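Local coordinates for protein prolyl endopeptidase (Myxococcus xanthus, PDB 2BKL) that probably hydrolyses oligopeptides on the carboxyl side of proline and, to a lesser extent, alanine, as a serine peptidase of the S9A family, at residues V195-H207 against V218-S232. Numbering follows the deposited sequence.
Sequences VDERPGYTTIRYH and VVHERTGDPTTFLQS
Ile204 sets CG1 anti to its own carbonyl carbon (chi1 -50°) and Leu230 sets CG anti to its backbone N (chi1 -170°), which brings Ile204 CG1 to 3.8 Å from Leu230 CD2. The two side chains cross at a slant; Ile204 CD1 goes on to Ser232 CB, while its other branch, CG2, rests on Val219. Ser232 OG itself bonds to Glu185. The backbone of Ile204 takes part as well: its N donates to His220 O at 3.0 Å, moderately straight and in the carbonyl plane, and its O accepts from both Val219 N (2.8 Å) and His220 N (3.2 Å), which arrive on one face of the carbonyl. Two residues opposite one define a classic beta bulge, and the pairing slips by one before Arg205 meets Val218. The bulge lies in the hairpin of strands 203-208 and 217-220, the outer half of a four-stranded antiparallel blade of the beta-propeller; Leu230 and Ser232 belong to the first strand of the next blade, so Ile204 packs between blades. Thr203 CG2 lies 3.7 Å from Val218 CG1, and its OG1 bonds to Tyr201 O at 3.0 Å; a glycine here would probably leave that carbonyl without its hydroxyl donor and open a gap beside Val218. Arg222 runs alongside Tyr201, CD 3.5 Å from ring atom CD2, with guanidinium and ring planes 6° apart. Beyond it, Gly200 lies against Asp225 and Pro226, where a CB would clash with both backbone nitrogens. Water 2 donates to Pro199 O and to Thr228 O, bridging the 3-10 turn to the residue just before Phe229, which touches the bound benzyloxycarbonyl-alanyl-proline.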
ATOM      1  N   VAL A 195     -15.433  -3.800  16.497  1.00 12.67           N
ATOM      2  CA  VAL A 195     -14.589  -3.849  15.317  1.00 13.01           C
ATOM      3  C   VAL A 195     -13.408  -2.903  15.527  1.00 10.33           C
ATOM      4  O   VAL A 195     -12.269  -3.241  15.232  1.00 10.17           O
ATOM      5  CB  VAL A 195     -15.389  -3.447  14.039  1.00 13.89           C
ATOM      6  CG1 VAL A 195     -14.444  -3.214  12.813  1.00 15.96           C
ATOM      7  CG2 VAL A 195     -16.473  -4.488  13.712  1.00 17.88           C
ATOM      8  N   ASP A 196     -13.654  -1.715  16.072  1.00 11.39           N
ATOM      9  CA  ASP A 196     -12.553  -0.762  16.262  1.00 11.43           C
ATOM     10  C   ASP A 196     -11.514  -1.178  17.302  1.00 10.21           C
ATOM     11  O   ASP A 196     -10.381  -0.694  17.272  1.00 10.03           O
ATOM     12  CB  ASP A 196     -13.073   0.635  16.596  1.00 15.24           C
ATOM     13  CG  ASP A 196     -13.714   0.705  17.944  1.00 17.17           C
ATOM     14  OD1 ASP A 196     -14.799   0.096  18.087  1.00 20.62           O
ATOM     15  OD2 ASP A 196     -13.255   1.364  18.918  1.00 20.22           O
ATOM     16  N   GLU A 197     -11.891  -2.078  18.211  1.00  7.70           N
ATOM     17  CA  GLU A 197     -10.951  -2.549  19.235  1.00  8.77           C
ATOM     18  C   GLU A 197     -10.212  -3.811  18.820  1.00  7.06           C
ATOM     19  O   GLU A 197      -9.228  -4.183  19.446  1.00  6.79           O
ATOM     20  CB  GLU A 197     -11.685  -2.796  20.548  1.00 12.65           C
ATOM     21  CG  GLU A 197     -12.118  -1.491  21.223  1.00 17.94           C
ATOM     22  CD  GLU A 197     -10.945  -0.697  21.822  1.00 19.71           C
ATOM     23  OE1 GLU A 197      -9.988  -1.302  22.390  1.00 27.22           O
ATOM     24  OE2 GLU A 197     -10.987   0.556  21.762  1.00 28.57           O
ATOM     25  N   ARG A 198     -10.721  -4.487  17.792  1.00  6.85           N
ATOM     26  CA  ARG A 198     -10.173  -5.775  17.376  1.00  7.46           C
ATOM     27  C   ARG A 198      -8.656  -5.775  17.118  1.00  6.62           C
ATOM     28  O   ARG A 198      -8.009  -6.774  17.421  1.00  6.73           O
ATOM     29  CB  ARG A 198     -10.911  -6.327  16.163  1.00  8.18           C
ATOM     30  CG  ARG A 198     -10.768  -7.831  15.972  1.00 13.61           C
ATOM     31  CD  ARG A 198     -11.402  -8.295  14.711  1.00 15.11           C
ATOM     32  NE  ARG A 198     -11.236  -9.728  14.505  1.00 16.80           N
ATOM     33  CZ  ARG A 198     -11.314 -10.288  13.306  1.00 18.16           C
ATOM     34  NH1 ARG A 198     -11.534  -9.526  12.243  1.00 19.83           N
ATOM     35  NH2 ARG A 198     -11.168 -11.595  13.180  1.00 19.95           N
ATOM     36  N   PRO A 199      -8.083  -4.727  16.526  1.00  6.80           N
ATOM     37  CA  PRO A 199      -6.633  -4.750  16.297  1.00  7.53           C
ATOM     38  C   PRO A 199      -5.763  -4.939  17.544  1.00  7.26           C
ATOM     39  O   PRO A 199      -4.589  -5.323  17.415  1.00  8.93           O
ATOM     40  CB  PRO A 199      -6.361  -3.417  15.614  1.00  7.40           C
ATOM     41  CG  PRO A 199      -7.595  -3.015  14.974  1.00  8.43           C
ATOM     42  CD  PRO A 199      -8.705  -3.534  15.915  1.00  7.05           C
ATOM     43  N   GLY A 200      -6.319  -4.678  18.720  1.00  6.45           N
ATOM     44  CA  GLY A 200      -5.573  -4.869  19.949  1.00  7.13           C
ATOM     45  C   GLY A 200      -5.553  -6.308  20.436  1.00  6.28           C
ATOM     46  O   GLY A 200      -4.983  -6.562  21.495  1.00  8.19           O
ATOM     47  N   TYR A 201      -6.138  -7.251  19.689  1.00  6.41           N
ATOM     48  CA  TYR A 201      -6.264  -8.640  20.140  1.00  7.19           C
ATOM     49  C   TYR A 201      -5.384  -9.643  19.411  1.00  8.05           C
ATOM     50  O   TYR A 201      -5.408 -10.840  19.730  1.00  8.58           O
ATOM     51  CB  TYR A 201      -7.735  -9.075  20.079  1.00  7.39           C
ATOM     52  CG  TYR A 201      -8.545  -8.481  21.209  1.00  6.47           C
ATOM     53  CD1 TYR A 201      -9.090  -7.204  21.117  1.00  7.52           C
ATOM     54  CD2 TYR A 201      -8.716  -9.171  22.406  1.00  7.33           C
ATOM     55  CE1 TYR A 201      -9.803  -6.672  22.158  1.00  7.22           C
ATOM     56  CE2 TYR A 201      -9.434  -8.621  23.431  1.00  8.51           C
ATOM     57  CZ  TYR A 201      -9.973  -7.382  23.307  1.00  7.36           C
ATOM     58  OH  TYR A 201     -10.702  -6.815  24.337  1.00 12.60           O
ATOM     59  N   THR A 202      -4.571  -9.158  18.489  1.00  7.31           N
ATOM     60  CA  THR A 202      -3.627 -10.008  17.768  1.00  8.17           C
ATOM     61  C   THR A 202      -2.764 -10.747  18.743  1.00  8.05           C
ATOM     62  O   THR A 202      -2.184 -10.125  19.649  1.00  8.61           O
ATOM     63  CB  THR A 202      -2.729  -9.169  16.847  1.00  8.47           C
ATOM     64  OG1 THR A 202      -3.544  -8.343  15.994  1.00  9.18           O
ATOM     65  CG2 THR A 202      -1.951 -10.050  15.896  1.00 10.98           C
ATOM     66  N   THR A 203      -2.583 -12.028  18.463  1.00  8.02           N
ATOM     67  CA  THR A 203      -1.762 -12.897  19.253  1.00  7.51           C
ATOM     68  C   THR A 203      -0.798 -13.644  18.347  1.00  7.57           C
ATOM     69  O   THR A 203      -1.115 -13.921  17.200  1.00  9.81           O
ATOM     70  CB  THR A 203      -2.699 -13.876  19.981  1.00 11.53           C
ATOM     71  OG1 THR A 203      -3.651 -13.097  20.748  1.00 15.64           O
ATOM     72  CG2 THR A 203      -1.982 -14.671  20.984  1.00 14.66           C
ATOM     73  N   ILE A 204       0.373 -13.992  18.845  1.00  7.21           N
ATOM     74  CA  ILE A 204       1.233 -14.900  18.098  1.00  6.57           C
ATOM     75  C   ILE A 204       0.981 -16.319  18.560  1.00  7.01           C
ATOM     76  O   ILE A 204       1.008 -16.563  19.759  1.00  7.74           O
ATOM     77  CB  ILE A 204       2.716 -14.559  18.256  1.00  7.66           C
ATOM     78  CG1 ILE A 204       2.997 -13.081  17.988  1.00  7.82           C
ATOM     79  CG2 ILE A 204       3.574 -15.481  17.368  1.00  7.93           C
ATOM     80  CD1 ILE A 204       2.585 -12.545  16.653  1.00  8.12           C
ATOM     81  N   ARG A 205       0.684 -17.212  17.610  1.00  7.82           N
ATOM     82  CA  ARG A 205       0.458 -18.630  17.876  1.00  8.50           C
ATOM     83  C   ARG A 205       1.386 -19.503  17.030  1.00  7.64           C
ATOM     84  O   ARG A 205       2.001 -19.025  16.094  1.00  7.68           O
ATOM     85  CB  ARG A 205      -0.999 -19.004  17.631  1.00  8.45           C
ATOM     86  CG  ARG A 205      -1.962 -18.201  18.535  1.00  9.50           C
ATOM     87  CD  ARG A 205      -3.251 -18.939  18.849  1.00 11.23           C
ATOM     88  NE  ARG A 205      -3.945 -19.372  17.645  1.00 14.01           N
ATOM     89  CZ  ARG A 205      -5.102 -20.048  17.657  1.00 15.27           C
ATOM     90  NH1 ARG A 205      -5.697 -20.316  18.823  1.00 17.83           N
ATOM     91  NH2 ARG A 205      -5.664 -20.448  16.524  1.00 15.34           N
ATOM     92  N   TYR A 206       1.491 -20.773  17.400  1.00  6.88           N
ATOM     93  CA  TYR A 206       2.226 -21.765  16.611  1.00  8.02           C
ATOM     94  C   TYR A 206       1.251 -22.846  16.232  1.00  9.78           C
ATOM     95  O   TYR A 206       0.590 -23.431  17.101  1.00  9.82           O
ATOM     96  CB  TYR A 206       3.414 -22.390  17.344  1.00  9.26           C
ATOM     97  CG  TYR A 206       4.214 -23.315  16.441  1.00  9.19           C
ATOM     98  CD1 TYR A 206       5.178 -22.808  15.613  1.00  8.42           C
ATOM     99  CD2 TYR A 206       3.982 -24.675  16.390  1.00  9.86           C
ATOM    100  CE1 TYR A 206       5.899 -23.617  14.747  1.00  9.59           C
ATOM    101  CE2 TYR A 206       4.700 -25.499  15.532  1.00  9.39           C
ATOM    102  CZ  TYR A 206       5.671 -24.957  14.719  1.00 10.14           C
ATOM    103  OH  TYR A 206       6.369 -25.788  13.864  1.00 10.78           O
ATOM    104  N   HIS A 207       1.156 -23.130  14.949  1.00  8.22           N
ATOM    105  CA  HIS A 207       0.288 -24.191  14.463  1.00  6.80           C
ATOM    106  C   HIS A 207       1.152 -25.381  14.048  1.00  9.14           C
ATOM    107  O   HIS A 207       2.024 -25.259  13.180  1.00  8.53           O
ATOM    108  CB  HIS A 207      -0.553 -23.755  13.276  1.00  7.87           C
ATOM    109  CG  HIS A 207      -1.415 -24.860  12.772  1.00  8.64           C
ATOM    110  ND1 HIS A 207      -2.304 -25.502  13.596  1.00  8.41           N
ATOM    111  CD2 HIS A 207      -1.456 -25.506  11.587  1.00  7.26           C
ATOM    112  CE1 HIS A 207      -2.891 -26.478  12.925  1.00 10.08           C
ATOM    113  NE2 HIS A 207      -2.406 -26.502  11.704  1.00  9.12           N
ATOM    114  N   VAL A 218      -0.022 -20.508  22.388  1.00 14.27           N
ATOM    115  CA  VAL A 218       0.082 -19.072  22.484  1.00 11.99           C
ATOM    116  C   VAL A 218       1.535 -18.722  22.748  1.00 11.70           C
ATOM    117  O   VAL A 218       2.089 -19.018  23.814  1.00 15.23           O
ATOM    118  CB  VAL A 218      -0.823 -18.499  23.599  1.00 13.43           C
ATOM    119  CG1 VAL A 218      -0.733 -17.006  23.623  1.00 15.97           C
ATOM    120  CG2 VAL A 218      -2.289 -18.980  23.395  1.00 17.73           C
ATOM    121  N   VAL A 219       2.163 -18.150  21.727  1.00  8.76           N
ATOM    122  CA  VAL A 219       3.555 -17.765  21.751  1.00  9.23           C
ATOM    123  C   VAL A 219       3.770 -16.399  22.396  1.00  8.86           C
ATOM    124  O   VAL A 219       4.721 -16.193  23.134  1.00 11.55           O
ATOM    125  CB  VAL A 219       4.103 -17.811  20.318  1.00  9.22           C
ATOM    126  CG1 VAL A 219       5.491 -17.224  20.214  1.00  9.95           C
ATOM    127  CG2 VAL A 219       4.049 -19.227  19.818  1.00 10.68           C
ATOM    128  N   HIS A 220       2.903 -15.447  22.083  1.00  7.53           N
ATOM    129  CA  HIS A 220       2.970 -14.128  22.690  1.00  8.24           C
ATOM    130  C   HIS A 220       1.570 -13.575  22.782  1.00  9.22           C
ATOM    131  O   HIS A 220       0.835 -13.572  21.798  1.00 11.11           O
ATOM    132  CB  HIS A 220       3.857 -13.193  21.849  1.00  8.65           C
ATOM    133  CG  HIS A 220       4.233 -11.912  22.541  1.00  8.40           C
ATOM    134  ND1 HIS A 220       3.326 -10.911  22.809  1.00 10.66           N
ATOM    135  CD2 HIS A 220       5.431 -11.457  22.984  1.00 10.28           C
ATOM    136  CE1 HIS A 220       3.936  -9.915  23.425  1.00 12.93           C
ATOM    137  NE2 HIS A 220       5.216 -10.217  23.541  1.00 13.32           N
ATOM    138  N   GLU A 221       1.191 -13.110  23.967  1.00 10.20           N
ATOM    139  CA  GLU A 221      -0.158 -12.605  24.178  1.00 10.38           C
ATOM    140  C   GLU A 221      -0.346 -11.242  23.520  1.00 10.60           C
ATOM    141  O   GLU A 221       0.600 -10.583  23.089  1.00 10.31           O
ATOM    142  CB  GLU A 221      -0.459 -12.515  25.686  1.00 16.55           C
ATOM    143  CG  GLU A 221      -0.618 -13.876  26.348  1.00 23.24           C
ATOM    144  CD  GLU A 221      -1.018 -13.756  27.808  1.00 25.44           C
ATOM    145  OE1 GLU A 221      -0.357 -12.970  28.538  1.00 33.47           O
ATOM    146  OE2 GLU A 221      -1.993 -14.427  28.234  1.00 32.41           O
ATOM    147  N   ARG A 222      -1.593 -10.822  23.478  1.00 10.81           N
ATOM    148  CA  ARG A 222      -1.956  -9.581  22.826  1.00  8.63           C
ATOM    149  C   ARG A 222      -1.409  -8.384  23.592  1.00  8.98           C
ATOM    150  O   ARG A 222      -1.082  -8.490  24.765  1.00  9.39           O
ATOM    151  CB  ARG A 222      -3.481  -9.465  22.742  1.00  9.87           C
ATOM    152  CG  ARG A 222      -4.148  -9.162  24.068  1.00 10.67           C
ATOM    153  CD  ARG A 222      -5.645  -9.383  24.031  1.00 13.59           C
ATOM    154  NE  ARG A 222      -6.275  -9.080  25.308  1.00 14.05           N
ATOM    155  CZ  ARG A 222      -6.352  -9.931  26.316  1.00 16.68           C
ATOM    156  NH1 ARG A 222      -5.876 -11.165  26.201  1.00 19.28           N
ATOM    157  NH2 ARG A 222      -6.939  -9.545  27.444  1.00 20.28           N
ATOM    158  N   THR A 223      -1.326  -7.247  22.922  1.00  8.54           N
ATOM    159  CA  THR A 223      -0.979  -6.000  23.582  1.00  8.63           C
ATOM    160  C   THR A 223      -2.184  -5.370  24.251  1.00  8.78           C
ATOM    161  O   THR A 223      -2.030  -4.582  25.170  1.00 11.61           O
ATOM    162  CB  THR A 223      -0.449  -4.960  22.578  1.00  8.70           C
ATOM    163  OG1 THR A 223      -1.488  -4.600  21.659  1.00  9.41           O
ATOM    164  CG2 THR A 223       0.727  -5.510  21.761  1.00 11.42           C
ATOM    165  N   GLY A 224      -3.381  -5.674  23.769  1.00  7.31           N
ATOM    166  CA  GLY A 224      -4.567  -5.005  24.243  1.00  7.72           C
ATOM    167  C   GLY A 224      -4.720  -3.548  23.826  1.00  8.53           C
ATOM    168  O   GLY A 224      -5.527  -2.816  24.393  1.00 11.47           O
ATOM    169  N   ASP A 225      -3.930  -3.132  22.841  1.00  8.53           N
ATOM    170  CA  ASP A 225      -3.853  -1.749  22.416  1.00  7.73           C
ATOM    171  C   ASP A 225      -4.121  -1.687  20.915  1.00  6.99           C
ATOM    172  O   ASP A 225      -3.297  -2.131  20.120  1.00  6.30           O
ATOM    173  CB  ASP A 225      -2.450  -1.229  22.730  1.00  8.08           C
ATOM    174  CG  ASP A 225      -2.289   0.230  22.454  1.00  9.38           C
ATOM    175  OD1 ASP A 225      -3.164   0.813  21.777  1.00 11.65           O
ATOM    176  OD2 ASP A 225      -1.300   0.876  22.922  1.00 12.17           O
ATOM    177  N   PRO A 226      -5.276  -1.170  20.528  1.00  6.52           N
ATOM    178  CA  PRO A 226      -5.666  -1.195  19.109  1.00  8.50           C
ATOM    179  C   PRO A 226      -4.909  -0.143  18.286  1.00  7.10           C
ATOM    180  O   PRO A 226      -5.169  -0.028  17.086  1.00  8.35           O
ATOM    181  CB  PRO A 226      -7.167  -0.907  19.160  1.00  8.57           C
ATOM    182  CG  PRO A 226      -7.300  -0.029  20.367  1.00  9.72           C
ATOM    183  CD  PRO A 226      -6.314  -0.548  21.379  1.00  7.40           C
ATOM    184  N   THR A 227      -4.018   0.628  18.916  1.00  7.28           N
ATOM    185  CA  THR A 227      -3.157   1.519  18.169  1.00  7.32           C
ATOM    186  C   THR A 227      -1.834   0.880  17.803  1.00  9.37           C
ATOM    187  O   THR A 227      -0.934   1.581  17.336  1.00  9.57           O
ATOM    188  CB  THR A 227      -2.892   2.859  18.894  1.00  8.86           C
ATOM    189  OG1 THR A 227      -2.075   2.645  20.066  1.00 10.33           O
ATOM    190  CG2 THR A 227      -4.193   3.510  19.350  1.00  7.19           C
ATOM    191  N   THR A 228      -1.704  -0.422  18.010  1.00  7.78           N
ATOM    192  CA  THR A 228      -0.500  -1.176  17.675  1.00  8.12           C
ATOM    193  C   THR A 228      -0.775  -2.294  16.702  1.00  8.53           C
ATOM    194  O   THR A 228      -1.906  -2.702  16.502  1.00  9.15           O
ATOM    195  CB  THR A 228       0.128  -1.795  18.915  1.00  8.01           C
ATOM    196  OG1 THR A 228      -0.765  -2.790  19.458  1.00  9.60           O
ATOM    197  CG2 THR A 228       0.352  -0.746  19.998  1.00  9.73           C
ATOM    198  N   PHE A 229       0.311  -2.815  16.128  1.00  7.90           N
ATOM    199  CA  PHE A 229       0.328  -4.117  15.481  1.00  8.50           C
ATOM    200  C   PHE A 229       1.279  -5.047  16.233  1.00  9.22           C
ATOM    201  O   PHE A 229       2.300  -4.623  16.752  1.00  9.56           O
ATOM    202  CB  PHE A 229       0.787  -4.047  14.028  1.00  8.83           C
ATOM    203  CG  PHE A 229      -0.070  -3.179  13.141  1.00  8.75           C
ATOM    204  CD1 PHE A 229       0.177  -1.808  13.017  1.00 10.69           C
ATOM    205  CD2 PHE A 229      -1.115  -3.733  12.425  1.00 10.74           C
ATOM    206  CE1 PHE A 229      -0.629  -1.018  12.179  1.00 11.60           C
ATOM    207  CE2 PHE A 229      -1.919  -2.941  11.596  1.00 12.82           C
ATOM    208  CZ  PHE A 229      -1.667  -1.603  11.465  1.00 11.25           C
ATOM    209  N   LEU A 230       0.986  -6.333  16.229  1.00  7.63           N
ATOM    210  CA  LEU A 230       1.904  -7.320  16.779  1.00  7.19           C
ATOM    211  C   LEU A 230       2.348  -8.216  15.634  1.00  8.82           C
ATOM    212  O   LEU A 230       1.519  -8.769  14.927  1.00 10.19           O
ATOM    213  CB  LEU A 230       1.185  -8.142  17.845  1.00  7.83           C
ATOM    214  CG  LEU A 230       2.049  -9.070  18.690  1.00  8.15           C
ATOM    215  CD1 LEU A 230       2.905  -8.284  19.678  1.00  9.86           C
ATOM    216  CD2 LEU A 230       1.162 -10.061  19.431  1.00 11.05           C
ATOM    217  N   GLN A 231       3.652  -8.361  15.444  1.00  7.54           N
ATOM    218  CA  GLN A 231       4.165  -9.166  14.342  1.00  9.44           C
ATOM    219  C   GLN A 231       5.318 -10.025  14.800  1.00  8.32           C
ATOM    220  O   GLN A 231       6.092  -9.633  15.668  1.00 10.86           O
ATOM    221  CB  GLN A 231       4.645  -8.235  13.226  1.00 11.83           C
ATOM    222  CG  GLN A 231       4.754  -8.877  11.854  1.00 20.02           C
ATOM    223  CD  GLN A 231       5.184  -7.882  10.793  1.00 21.75           C
ATOM    224  OE1 GLN A 231       4.779  -6.701  10.826  1.00 27.93           O
ATOM    225  NE2 GLN A 231       6.024  -8.338   9.856  1.00 28.15           N
ATOM    226  N   SER A 232       5.419 -11.227  14.245  1.00  8.34           N
ATOM    227  CA  SER A 232       6.529 -12.132  14.583  1.00  8.33           C
ATOM    228  C   SER A 232       7.430 -12.375  13.375  1.00  8.67           C
ATOM    229  O   SER A 232       7.045 -12.144  12.230  1.00  8.78           O
ATOM    230  CB  SER A 232       6.023 -13.450  15.158  1.00  9.36           C
ATOM    231  OG  SER A 232       5.375 -14.243  14.185  1.00 11.14           O
TER
HETATM  232  O   HOH W   1      -1.914  -5.319  18.397  1.00 13.00           O
HETATM  233  O   HOH W   2      -3.212  -4.536  14.924  1.00 13.17           O
HETATM  234  O   HOH W   3      -1.929  -7.409  20.141  1.00 13.95           O
HETATM  235  O   HOH W   4      -1.627  -6.758  14.701  1.00 13.00           O